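PDB 6SNR: lipid II:glycine glycyltransferase from Staphylococcus aureus, which probably attaches the first glycine of the pentaglycine cross-bridge to the lysine of lipid II, taking it from glycyl-tRNA. Local coordinates for residues 313-318 with 349-354. Numbering follows the deposited sequence.
Sequences GSKSYY and ATTYDF
A349 sets its CB 3.8 Å from the CB of S316, while T350 N donates to S314 O over 2.8 Å. T351 N reaches the same oxygen only weakly. From T351 onward the pairing is parallel, K315 bridging to T351, S316 to Y352 and Y317 to D353. T351 O is gripped twice, by S316 N at 3.0 Å and by S316 OG at 2.8 Å; chi1 of 68° holds that hydroxyl between its own backbone N and carbonyl carbon, turned back to the neighbouring strand. The Y352 ring brings CZ to 3.9 Å from Y318 CB, and its hydroxyl bonds to Q337. D353 N donates to S316 O at 2.9 Å and D353 O accepts from Y318 N; the D353 carboxylate, its plane 27° from that of the Y317 ring, brings OD2 to 4.0 Å from Y317 CD2, while its OD1 bonds to G355 N. F354 meets Y318 obliquely through CD2 of each ring, 3.8 Å apart, the planes at 62°. The two strands are the parallel pair of a beta-alpha-beta crossover: helix 332-347 packs on the face bearing S316 and Y352, and strands 302-312 and 146-151 flank the pair within the mixed sheet.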
loop_
_atom_site.group_PDB
_atom_site.type_symbol
_atom_site.label_atom_id
_atom_site.label_comp_id
_atom_site.label_asym_id
_atom_site.label_seq_id
_atom_site.Cartn_x
_atom_site.Cartn_y
_atom_site.Cartn_z
ATOM N N GLY A 313 -3.988 4.449 11.225
ATOM C CA GLY A 313 -5.309 4.978 11.382
ATOM C C GLY A 313 -6.161 4.748 10.156
ATOM O O GLY A 313 -6.198 3.609 9.637
ATOM N N SER A 314 -6.804 5.801 9.707
ATOM C CA SER A 314 -7.658 5.708 8.522
ATOM C C SER A 314 -6.861 5.620 7.213
ATOM O O SER A 314 -7.475 5.446 6.124
ATOM C CB SER A 314 -8.632 6.860 8.489
ATOM O OG SER A 314 -7.999 8.038 8.115
ATOM N N LYS A 315 -5.531 5.723 7.265
ATOM C CA LYS A 315 -4.701 5.574 6.043
ATOM C C LYS A 315 -4.181 4.150 5.935
ATOM O O LYS A 315 -3.603 3.619 6.865
ATOM C CB LYS A 315 -3.496 6.562 6.050
ATOM C CG LYS A 315 -3.912 8.014 6.004
ATOM C CD LYS A 315 -2.732 8.957 6.121
ATOM C CE LYS A 315 -3.252 10.382 6.104
ATOM N NZ LYS A 315 -2.152 11.370 6.121
ATOM N N SER A 316 -4.368 3.533 4.758
ATOM C CA SER A 316 -3.716 2.291 4.449
ATOM C C SER A 316 -2.773 2.483 3.284
ATOM O O SER A 316 -2.944 3.414 2.476
ATOM C CB SER A 316 -4.721 1.148 4.153
ATOM O OG SER A 316 -5.432 1.361 2.933
ATOM N N TYR A 317 -1.772 1.612 3.198
ATOM C CA TYR A 317 -0.689 1.729 2.202
ATOM C C TYR A 317 -0.336 0.400 1.576
ATOM O O TYR A 317 -0.019 -0.546 2.280
ATOM C CB TYR A 317 0.604 2.291 2.822
ATOM C CG TYR A 317 0.452 3.540 3.685
ATOM C CD1 TYR A 317 -0.041 3.449 4.985
ATOM C CD2 TYR A 317 0.874 4.785 3.238
ATOM C CE1 TYR A 317 -0.164 4.567 5.753
ATOM C CE2 TYR A 317 0.734 5.928 4.009
ATOM C CZ TYR A 317 0.267 5.805 5.306
ATOM O OH TYR A 317 0.134 6.894 6.131
ATOM N N TYR A 318 -0.376 0.335 0.236
ATOM C CA TYR A 318 0.187 -0.775 -0.518
ATOM C C TYR A 318 1.670 -0.509 -0.675
ATOM O O TYR A 318 2.083 0.313 -1.480
ATOM C CB TYR A 318 -0.538 -0.837 -1.903
ATOM C CG TYR A 318 0.171 -1.701 -2.928
ATOM C CD1 TYR A 318 0.279 -3.059 -2.751
ATOM C CD2 TYR A 318 0.753 -1.153 -4.031
ATOM C CE1 TYR A 318 0.903 -3.882 -3.680
ATOM C CE2 TYR A 318 1.371 -1.957 -4.984
ATOM C CZ TYR A 318 1.427 -3.319 -4.804
ATOM O OH TYR A 318 2.069 -4.166 -5.723
ATOM N N ALA A 349 -9.730 1.815 7.520
ATOM C CA ALA A 349 -9.112 2.748 6.615
ATOM C C ALA A 349 -10.106 3.323 5.615
ATOM O O ALA A 349 -11.019 2.631 5.121
ATOM C CB ALA A 349 -7.944 2.093 5.908
ATOM N N THR A 350 -9.935 4.564 5.262
ATOM C CA THR A 350 -10.782 5.202 4.255
ATOM C C THR A 350 -10.046 5.595 2.987
ATOM O O THR A 350 -10.700 6.010 1.990
ATOM C CB THR A 350 -11.494 6.450 4.829
ATOM O OG1 THR A 350 -10.494 7.389 5.232
ATOM C CG2 THR A 350 -12.369 6.066 6.013
ATOM N N THR A 351 -8.705 5.481 2.987
ATOM C CA THR A 351 -7.886 5.647 1.797
ATOM C C THR A 351 -6.888 4.503 1.667
ATOM O O THR A 351 -6.444 3.955 2.653
ATOM C CB THR A 351 -7.130 6.999 1.740
ATOM O OG1 THR A 351 -6.402 7.191 2.952
ATOM C CG2 THR A 351 -8.102 8.145 1.565
ATOM N N TYR A 352 -6.548 4.182 0.436
ATOM C CA TYR A 352 -5.637 3.096 0.065
ATOM C C TYR A 352 -4.613 3.701 -0.895
ATOM O O TYR A 352 -4.916 4.119 -2.020
ATOM C CB TYR A 352 -6.431 1.969 -0.576
ATOM C CG TYR A 352 -5.683 0.736 -0.979
ATOM C CD1 TYR A 352 -5.074 0.616 -2.241
ATOM C CD2 TYR A 352 -5.640 -0.363 -0.144
ATOM C CE1 TYR A 352 -4.415 -0.537 -2.616
ATOM C CE2 TYR A 352 -4.990 -1.517 -0.507
ATOM C CZ TYR A 352 -4.392 -1.614 -1.747
ATOM O OH TYR A 352 -3.747 -2.758 -2.115
ATOM N N ASP A 353 -3.382 3.875 -0.400
ATOM C CA ASP A 353 -2.345 4.645 -1.057
ATOM C C ASP A 353 -1.381 3.713 -1.793
ATOM O O ASP A 353 -0.655 2.899 -1.193
ATOM C CB ASP A 353 -1.636 5.478 0.044
ATOM C CG ASP A 353 -0.663 6.478 -0.485
ATOM O OD1 ASP A 353 -0.221 6.394 -1.641
ATOM O OD2 ASP A 353 -0.290 7.346 0.332
ATOM N N PHE A 354 -1.337 3.838 -3.126
ATOM C CA PHE A 354 -0.416 3.066 -3.947
ATOM C C PHE A 354 1.006 3.608 -4.009
ATOM O O PHE A 354 1.851 3.047 -4.704
ATOM C CB PHE A 354 -0.936 3.007 -5.385
ATOM C CG PHE A 354 -2.031 2.005 -5.605
ATOM C CD1 PHE A 354 -3.349 2.362 -5.424
ATOM C CD2 PHE A 354 -1.748 0.758 -6.144
ATOM C CE1 PHE A 354 -4.369 1.456 -5.667
ATOM C CE2 PHE A 354 -2.786 -0.160 -6.411
ATOM C CZ PHE A 354 -4.075 0.198 -6.173
HETATM O O HOH W 1 -7.640 8.404 5.089
HETATM O O HOH W 2 -3.872 6.142 2.688
HETATM O O HOH W 3 2.199 3.193 -0.343
HETATM O O HOH W 4 3.809 0.998 -3.559
#